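Local coordinates for protein possible hydrolase (Mycobacterium tuberculosis, PDB 6WYN) that hydrolyses carboxylic esters as a monomeric serine esterase of the alpha/beta hydrolase superfamily, preferring short, straight-chain alkyl esters and probably serving ester or lipid metabolism, at residues A[68-77]-A[136-144]; A[158-166]-A[259-269]. All coordinates share one frame; numbering follows the deposited sequence.

Contact 1: A[68-77]-A[136-144]; sequences VQAGAISALR and TLAPVLREL
Ile-73 meets three residues of helix 136-144 with all three of its outer carbons. Its CD1 comes within 3.6 Å of Thr-136 CG2, while its CG2 lies 3.8 Å from Leu-137 CD2, the two side chains set roughly perpendicular, and also looks onto Val-140 CG1. That branch points at the helix because it stands anti to the backbone N of Ile-73, with CG1 turned beside the N (chi1 -59°). One helical turn further on, the two methyls of Val-140 straddle Ala-70, with Val-140 CG2 4.0 Å from Ala-70 CB. The side chains of Val-68 and Leu-144 lie side by side and run antiparallel, Val-68 CG2 reaching Leu-144 CD1 at 3.8 Å.

These apolar pairs join the edge hairpin of the central sheet of the alpha/beta hydrolase fold to a helix covering one side of that sheet. The type II' turn from Ala-70 to Ile-73 links strand 65-70, outermost in the sheet, to strand 73-78. Segment 136-144 runs at 45° to strand segment 73-77, their axes 9.9 Å apart at closest. Leu-137 and Ile-73 both also touch Val-112 of the next strand.

Polar contacts lie toward the other end. No direct hydrogen bond crosses between the segments; instead a water accepts from Arg-77 NH2 (2.9 Å) and donates to Leu-144 O (2.7 Å), tying the guanidinium to the last residue of the helix. Val-68 CG1 covers the middle of one face of the Arg-77 guanidinium, 3.6 Å off its plane, while Leu-144 CD2 approaches NH2 obliquely. The charge of Arg-77 is paired with Glu-66 through NH1.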
loop_
_atom_site.group_PDB
_atom_site.type_symbol
_atom_site.label_atom_id
_atom_site.label_comp_id
_atom_site.label_asym_id
_atom_site.label_seq_id
_atom_site.Cartn_x
_atom_site.Cartn_y
_atom_site.Cartn_z
ATOM N N VAL A 68 -10.954 -1.444 -11.967
ATOM C CA VAL A 68 -11.751 -0.231 -12.292
ATOM C C VAL A 68 -10.786 0.948 -12.523
ATOM O O VAL A 68 -9.581 0.880 -12.113
ATOM C CB VAL A 68 -12.845 0.061 -11.253
ATOM C CG1 VAL A 68 -13.867 -1.062 -11.142
ATOM C CG2 VAL A 68 -12.278 0.358 -9.880
ATOM N N GLN A 69 -11.273 1.983 -13.216
ATOM C CA GLN A 69 -10.454 3.186 -13.488
ATOM C C GLN A 69 -11.363 4.408 -13.497
ATOM O O GLN A 69 -12.509 4.328 -14.062
ATOM C CB GLN A 69 -9.678 3.005 -14.774
ATOM C CG GLN A 69 -8.816 4.226 -15.128
ATOM C CD GLN A 69 -8.229 4.146 -16.510
ATOM O OE1 GLN A 69 -8.318 3.119 -17.148
ATOM N NE2 GLN A 69 -7.732 5.256 -17.044
ATOM N N ALA A 70 -10.885 5.502 -12.898
ATOM C CA ALA A 70 -11.472 6.842 -13.109
ATOM C C ALA A 70 -10.326 7.793 -13.375
ATOM O O ALA A 70 -9.645 8.177 -12.395
ATOM C CB ALA A 70 -12.298 7.295 -11.950
ATOM N N GLY A 71 -10.005 7.989 -14.654
ATOM C CA GLY A 71 -8.952 8.921 -15.059
ATOM C C GLY A 71 -7.605 8.379 -14.679
ATOM O O GLY A 71 -7.290 7.242 -15.095
ATOM N N ALA A 72 -6.872 9.163 -13.878
ATOM C CA ALA A 72 -5.480 8.899 -13.444
ATOM C C ALA A 72 -5.337 7.701 -12.470
ATOM O O ALA A 72 -4.168 7.231 -12.296
ATOM C CB ALA A 72 -4.930 10.163 -12.830
ATOM N N ILE A 73 -6.423 7.214 -11.873
ATOM C CA ILE A 73 -6.406 6.161 -10.801
ATOM C C ILE A 73 -7.028 4.845 -11.307
ATOM O O ILE A 73 -8.204 4.852 -11.709
ATOM C CB ILE A 73 -7.150 6.631 -9.547
ATOM C CG1 ILE A 73 -6.522 7.916 -8.996
ATOM C CG2 ILE A 73 -7.170 5.504 -8.492
ATOM C CD1 ILE A 73 -5.034 7.797 -8.787
ATOM N N SER A 74 -6.267 3.755 -11.202
ATOM C CA SER A 74 -6.746 2.370 -11.374
ATOM C C SER A 74 -6.899 1.734 -9.985
ATOM O O SER A 74 -6.194 2.181 -9.050
ATOM C CB SER A 74 -5.811 1.614 -12.253
ATOM O OG SER A 74 -6.459 0.436 -12.701
ATOM N N ALA A 75 -7.799 0.764 -9.836
ATOM C CA ALA A 75 -8.024 0.073 -8.559
ATOM C C ALA A 75 -8.542 -1.325 -8.857
ATOM O O ALA A 75 -9.022 -1.569 -10.023
ATOM C CB ALA A 75 -8.950 0.834 -7.659
ATOM N N LEU A 76 -8.362 -2.219 -7.888
ATOM C CA LEU A 76 -9.065 -3.534 -7.873
ATOM C C LEU A 76 -10.269 -3.429 -6.960
ATOM O O LEU A 76 -10.120 -3.028 -5.785
ATOM C CB LEU A 76 -8.095 -4.608 -7.394
ATOM C CG LEU A 76 -6.899 -4.846 -8.292
ATOM C CD1 LEU A 76 -5.989 -5.906 -7.705
ATOM C CD2 LEU A 76 -7.353 -5.247 -9.682
ATOM N N ARG A 77 -11.440 -3.778 -7.480
ATOM C CA ARG A 77 -12.711 -3.763 -6.724
ATOM C C ARG A 77 -13.094 -5.214 -6.461
ATOM O O ARG A 77 -13.325 -5.974 -7.443
ATOM C CB ARG A 77 -13.817 -2.993 -7.456
ATOM C CG ARG A 77 -15.084 -2.818 -6.635
ATOM C CD ARG A 77 -16.028 -1.775 -7.199
ATOM N NE ARG A 77 -16.485 -2.236 -8.509
ATOM C CZ ARG A 77 -17.026 -1.455 -9.440
ATOM N NH1 ARG A 77 -17.352 -1.975 -10.614
ATOM N NH2 ARG A 77 -17.257 -0.188 -9.180
ATOM N N THR A 136 -5.663 13.746 -5.914
ATOM C CA THR A 136 -6.084 12.879 -7.040
ATOM C C THR A 136 -7.169 11.884 -6.550
ATOM O O THR A 136 -8.241 11.735 -7.216
ATOM C CB THR A 136 -4.844 12.238 -7.641
ATOM O OG1 THR A 136 -3.839 13.227 -7.913
ATOM C CG2 THR A 136 -5.173 11.434 -8.884
ATOM N N LEU A 137 -6.978 11.253 -5.382
ATOM C CA LEU A 137 -7.785 10.074 -4.968
ATOM C C LEU A 137 -9.144 10.482 -4.467
ATOM O O LEU A 137 -10.048 9.712 -4.691
ATOM C CB LEU A 137 -7.052 9.239 -3.912
ATOM C CG LEU A 137 -5.976 8.301 -4.455
ATOM C CD1 LEU A 137 -4.996 7.896 -3.359
ATOM C CD2 LEU A 137 -6.615 7.075 -5.037
ATOM N N ALA A 138 -9.310 11.621 -3.776
ATOM C CA ALA A 138 -10.560 11.870 -3.031
ATOM C C ALA A 138 -11.798 11.771 -3.937
ATOM O O ALA A 138 -12.796 11.116 -3.592
ATOM C CB ALA A 138 -10.504 13.203 -2.316
ATOM N N PRO A 139 -11.836 12.452 -5.100
ATOM C CA PRO A 139 -13.039 12.418 -5.944
ATOM C C PRO A 139 -13.301 11.000 -6.501
ATOM O O PRO A 139 -14.405 10.577 -6.642
ATOM C CB PRO A 139 -12.734 13.391 -7.113
ATOM C CG PRO A 139 -11.385 13.984 -6.848
ATOM C CD PRO A 139 -10.758 13.267 -5.657
ATOM N N VAL A 140 -12.245 10.249 -6.765
ATOM C CA VAL A 140 -12.391 8.847 -7.256
ATOM C C VAL A 140 -13.018 7.985 -6.158
ATOM O O VAL A 140 -13.949 7.226 -6.434
ATOM C CB VAL A 140 -11.034 8.317 -7.719
ATOM C CG1 VAL A 140 -11.095 6.818 -8.110
ATOM C CG2 VAL A 140 -10.517 9.164 -8.884
ATOM N N LEU A 141 -12.516 8.112 -4.927
ATOM C CA LEU A 141 -13.055 7.350 -3.779
ATOM C C LEU A 141 -14.495 7.763 -3.510
ATOM O O LEU A 141 -15.280 6.889 -3.172
ATOM C CB LEU A 141 -12.156 7.561 -2.553
ATOM C CG LEU A 141 -10.712 7.101 -2.743
ATOM C CD1 LEU A 141 -9.847 7.402 -1.525
ATOM C CD2 LEU A 141 -10.660 5.613 -3.058
ATOM N N ARG A 142 -14.838 9.040 -3.641
ATOM C CA ARG A 142 -16.242 9.499 -3.519
ATOM C C ARG A 142 -17.098 8.768 -4.541
ATOM O O ARG A 142 -18.211 8.447 -4.210
ATOM C CB ARG A 142 -16.442 10.983 -3.831
ATOM C CG ARG A 142 -15.804 11.937 -2.845
ATOM C CD ARG A 142 -16.567 13.254 -2.667
ATOM N NE ARG A 142 -15.890 13.888 -1.548
ATOM C CZ ARG A 142 -16.297 13.846 -0.284
ATOM N NH1 ARG A 142 -17.449 13.288 0.038
ATOM N NH2 ARG A 142 -15.567 14.416 0.660
ATOM N N GLU A 143 -16.588 8.533 -5.740
ATOM C CA GLU A 143 -17.332 7.825 -6.817
ATOM C C GLU A 143 -17.326 6.311 -6.518
ATOM O O GLU A 143 -18.382 5.734 -6.535
ATOM C CB GLU A 143 -16.708 8.156 -8.185
ATOM C CG GLU A 143 -17.197 7.293 -9.361
ATOM C CD GLU A 143 -16.501 7.429 -10.737
ATOM O OE1 GLU A 143 -16.755 6.531 -11.646
ATOM O OE2 GLU A 143 -15.693 8.405 -10.933
ATOM N N LEU A 144 -16.162 5.685 -6.298
ATOM C CA LEU A 144 -16.048 4.203 -6.283
ATOM C C LEU A 144 -16.217 3.578 -4.871
ATOM O O LEU A 144 -16.484 2.355 -4.797
ATOM C CB LEU A 144 -14.701 3.837 -6.911
ATOM C CG LEU A 144 -14.548 4.194 -8.388
ATOM C CD1 LEU A 144 -13.130 3.958 -8.866
ATOM C CD2 LEU A 144 -15.529 3.378 -9.235
HETATM O O HOH W 1 -17.920 1.055 -6.630
#

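Contact 2: A[158-166]-A[259-269]; sequences GLTAIRLAA and FAGLWDDVDAL
The helix that follows the probable nucleophile elbow around Ser-155, the inferred nucleophile, carries one side of this contact; helix 260-268 crosses it at 55°, with the axes of the two short segments 9.0 Å apart. Leu-159 opens the apolar row. Its CD1 approaches the edge of the Phe-259 ring, near the ring plane, at 3.8 Å from CE1, and also touches Leu-262 CD2. Ile-162 CG2 lies amid several partners: Leu-262 CD1 at 3.9 Å, Val-266 CG2, Asp-265 CB and Leu-269 CD1. Leu-262 can serve both Leu-159 and Ile-162 because a chi1 of -161° swings its CG opposite the amide nitrogen, offering one methyl to each.

Leu-269, the first residue to leave helical geometry, closes the row. Its CD2 packs tightly, 3.6 Å from Ala-166 CB and 3.3 Å from Ala-165 CB, consistent with the small alanines there; its still shorter approach to Ala-166 N is doubtful in detail. Ile-162 and Leu-269 also touch Leu-177 and Leu-175 of strand 174-178.

The polar edge is the salt bridge between Arg-163 and Asp-265. Arg-163 NH2 lies 2.9 Å from Asp-265 OD1, which sits at the edge of the guanidinium near its plane. A weak hydrogen bond runs from the same NH2 to Asp-265 OD2 (3.1 Å), but the detail there is doubtful, because Arg-163 CD crowds that oxygen. Guanidinium and carboxylate planes are 16° apart. The hold between the helices thus rests mostly on apolar burial, and the partly exposed ion pair probably adds a modest electrostatic share.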
loop_
_atom_site.group_PDB
_atom_site.type_symbol
_atom_site.label_atom_id
_atom_site.label_comp_id
_atom_site.label_asym_id
_atom_site.label_seq_id
_atom_site.Cartn_x
_atom_site.Cartn_y
_atom_site.Cartn_z
ATOM N N GLY A 158 -0.391 4.837 4.012
ATOM C CA GLY A 158 -0.894 5.265 5.331
ATOM C C GLY A 158 -0.912 6.790 5.491
ATOM O O GLY A 158 -1.900 7.324 6.063
ATOM N N LEU A 159 0.117 7.477 5.009
ATOM C CA LEU A 159 0.173 8.971 5.079
ATOM C C LEU A 159 -0.858 9.545 4.083
ATOM O O LEU A 159 -1.567 10.501 4.440
ATOM C CB LEU A 159 1.602 9.439 4.794
ATOM C CG LEU A 159 2.680 8.839 5.700
ATOM C CD1 LEU A 159 3.962 9.617 5.589
ATOM C CD2 LEU A 159 2.221 8.810 7.147
ATOM N N THR A 160 -1.063 8.877 2.948
ATOM C CA THR A 160 -2.134 9.271 1.988
ATOM C C THR A 160 -3.472 9.210 2.719
ATOM O O THR A 160 -4.258 10.146 2.609
ATOM C CB THR A 160 -2.071 8.445 0.697
ATOM O OG1 THR A 160 -0.762 8.664 0.181
ATOM C CG2 THR A 160 -3.106 8.867 -0.317
ATOM N N ALA A 161 -3.687 8.163 3.513
ATOM C CA ALA A 161 -4.933 7.970 4.266
ATOM C C ALA A 161 -5.115 9.095 5.273
ATOM O O ALA A 161 -6.246 9.542 5.444
ATOM C CB ALA A 161 -4.962 6.638 4.954
ATOM N N ILE A 162 -4.058 9.491 5.956
ATOM C CA ILE A 162 -4.155 10.599 6.926
ATOM C C ILE A 162 -4.670 11.840 6.183
ATOM O O ILE A 162 -5.610 12.440 6.666
ATOM C CB ILE A 162 -2.806 10.858 7.613
ATOM C CG1 ILE A 162 -2.499 9.752 8.617
ATOM C CG2 ILE A 162 -2.840 12.237 8.276
ATOM C CD1 ILE A 162 -1.080 9.748 9.108
ATOM N N ARG A 163 -4.053 12.195 5.061
ATOM C CA ARG A 163 -4.440 13.407 4.303
ATOM C C ARG A 163 -5.895 13.278 3.836
ATOM O O ARG A 163 -6.704 14.215 4.089
ATOM C CB ARG A 163 -3.460 13.689 3.176
ATOM C CG ARG A 163 -3.733 15.043 2.527
ATOM C CD ARG A 163 -4.099 16.199 3.475
ATOM N NE ARG A 163 -4.504 17.393 2.752
ATOM C CZ ARG A 163 -4.926 18.536 3.302
ATOM N NH1 ARG A 163 -5.274 19.549 2.521
ATOM N NH2 ARG A 163 -4.999 18.672 4.616
ATOM N N LEU A 164 -6.299 12.112 3.329
ATOM C CA LEU A 164 -7.721 11.888 2.971
ATOM C C LEU A 164 -8.627 12.136 4.178
ATOM O O LEU A 164 -9.690 12.785 4.018
ATOM C CB LEU A 164 -7.925 10.469 2.450
ATOM C CG LEU A 164 -7.393 10.218 1.047
ATOM C CD1 LEU A 164 -7.350 8.719 0.751
ATOM C CD2 LEU A 164 -8.272 10.939 0.007
ATOM N N ALA A 165 -8.308 11.573 5.340
ATOM C CA ALA A 165 -9.172 11.687 6.544
ATOM C C ALA A 165 -9.372 13.166 6.901
ATOM O O ALA A 165 -10.422 13.515 7.456
ATOM C CB ALA A 165 -8.554 10.950 7.708
ATOM N N ALA A 166 -8.339 13.970 6.668
ATOM C CA ALA A 166 -8.307 15.403 7.021
ATOM C C ALA A 166 -9.184 16.166 6.028
ATOM O O ALA A 166 -10.014 16.944 6.483
ATOM C CB ALA A 166 -6.893 15.921 6.992
ATOM N N PHE A 259 5.473 17.432 5.930
ATOM C CA PHE A 259 5.186 16.526 7.057
ATOM C C PHE A 259 4.663 17.333 8.273
ATOM O O PHE A 259 3.773 16.849 8.985
ATOM C CB PHE A 259 6.448 15.678 7.285
ATOM C CG PHE A 259 6.753 14.626 6.235
ATOM C CD1 PHE A 259 6.201 13.348 6.315
ATOM C CD2 PHE A 259 7.668 14.851 5.222
ATOM C CE1 PHE A 259 6.515 12.362 5.373
ATOM C CE2 PHE A 259 7.999 13.860 4.302
ATOM C CZ PHE A 259 7.406 12.620 4.359
ATOM N N ALA A 260 5.158 18.562 8.484
ATOM C CA ALA A 260 4.603 19.556 9.434
ATOM C C ALA A 260 3.103 19.685 9.152
ATOM O O ALA A 260 2.320 19.526 10.131
ATOM C CB ALA A 260 5.313 20.890 9.271
ATOM N N GLY A 261 2.735 19.912 7.857
ATOM C CA GLY A 261 1.328 19.946 7.425
ATOM C C GLY A 261 0.638 18.627 7.734
ATOM O O GLY A 261 -0.540 18.598 8.073
ATOM N N LEU A 262 1.350 17.528 7.591
ATOM C CA LEU A 262 0.755 16.195 7.825
ATOM C C LEU A 262 0.480 15.988 9.333
ATOM O O LEU A 262 -0.613 15.482 9.657
ATOM C CB LEU A 262 1.731 15.170 7.249
ATOM C CG LEU A 262 1.143 13.799 6.965
ATOM C CD1 LEU A 262 -0.089 13.885 6.076
ATOM C CD2 LEU A 262 2.222 12.928 6.343
ATOM N N TRP A 263 1.387 16.400 10.228
ATOM C CA TRP A 263 1.090 16.459 11.692
ATOM C C TRP A 263 -0.061 17.409 12.020
ATOM O O TRP A 263 -0.827 17.071 12.923
ATOM C CB TRP A 263 2.330 16.790 12.507
ATOM C CG TRP A 263 3.258 15.630 12.676
ATOM C CD1 TRP A 263 4.536 15.532 12.219
ATOM C CD2 TRP A 263 2.950 14.375 13.308
ATOM N NE1 TRP A 263 5.078 14.338 12.594
ATOM C CE2 TRP A 263 4.126 13.601 13.259
ATOM C CE3 TRP A 263 1.818 13.858 13.961
ATOM C CZ2 TRP A 263 4.181 12.308 13.772
ATOM C CZ3 TRP A 263 1.878 12.588 14.499
ATOM C CH2 TRP A 263 3.055 11.832 14.420
ATOM N N ASP A 264 -0.254 18.524 11.301
ATOM C CA ASP A 264 -1.445 19.384 11.525
ATOM C C ASP A 264 -2.695 18.607 11.181
ATOM O O ASP A 264 -3.701 18.774 11.906
ATOM C CB ASP A 264 -1.410 20.675 10.719
ATOM C CG ASP A 264 -0.338 21.600 11.240
ATOM O OD1 ASP A 264 -0.060 21.534 12.456
ATOM O OD2 ASP A 264 0.265 22.279 10.419
ATOM N N ASP A 265 -2.647 17.816 10.105
ATOM C CA ASP A 265 -3.787 16.939 9.713
ATOM C C ASP A 265 -4.085 15.919 10.818
ATOM O O ASP A 265 -5.246 15.785 11.129
ATOM C CB ASP A 265 -3.545 16.226 8.387
ATOM C CG ASP A 265 -3.565 17.160 7.196
ATOM O OD1 ASP A 265 -4.085 18.313 7.347
ATOM O OD2 ASP A 265 -3.042 16.748 6.141
ATOM N N VAL A 266 -3.079 15.239 11.374
ATOM C CA VAL A 266 -3.267 14.320 12.551
ATOM C C VAL A 266 -3.916 15.076 13.724
ATOM O O VAL A 266 -4.863 14.528 14.329
ATOM C CB VAL A 266 -1.942 13.673 12.995
ATOM C CG1 VAL A 266 -2.145 12.870 14.276
ATOM C CG2 VAL A 266 -1.348 12.812 11.889
ATOM N N ASP A 267 -3.470 16.305 14.020
ATOM C CA ASP A 267 -4.050 17.103 15.133
ATOM C C ASP A 267 -5.537 17.354 14.877
ATOM O O ASP A 267 -6.306 17.278 15.866
ATOM C CB ASP A 267 -3.354 18.452 15.324
ATOM C CG ASP A 267 -1.941 18.356 15.848
ATOM O OD1 ASP A 267 -1.603 17.304 16.349
ATOM O OD2 ASP A 267 -1.174 19.318 15.682
ATOM N N ALA A 268 -5.946 17.546 13.616
ATOM C CA ALA A 268 -7.334 17.913 13.237
ATOM C C ALA A 268 -8.244 16.695 13.008
ATOM O O ALA A 268 -9.442 16.854 13.220
ATOM C CB ALA A 268 -7.309 18.782 12.003
ATOM N N LEU A 269 -7.744 15.555 12.516
ATOM C CA LEU A 269 -8.585 14.355 12.165
ATOM C C LEU A 269 -9.466 14.013 13.350
ATOM O O LEU A 269 -8.870 13.932 14.434
ATOM C CB LEU A 269 -7.725 13.088 12.005
ATOM C CG LEU A 269 -6.722 13.129 10.883
ATOM C CD1 LEU A 269 -5.966 11.837 10.800
ATOM C CD2 LEU A 269 -7.450 13.455 9.601
#

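In the fold
The two contacts meet through neighbouring helices: helix 130-144, from contact 1, packs against helix 156-167, from contact 2. Leu-141 CD1 lies 3.6 Å from Leu-164 CD1, and Leu-137 CD1 is 3.7 Å from Thr-160 CG2, although the contact centres are 20 Å apart. Starting from the hairpin at the sheet edge, helices 130-144, 156-167 and 260-268 thus pack one against the next. Contact 1 lies away from the annotated sites. Contact 2 is nearer to them: the side chain of Leu-159 is about 7 Å from that of Ser-155, the inferred nucleophile, and the side chain of Phe-259 is about 8 Å from that of His-188, which affects substrate selectivity.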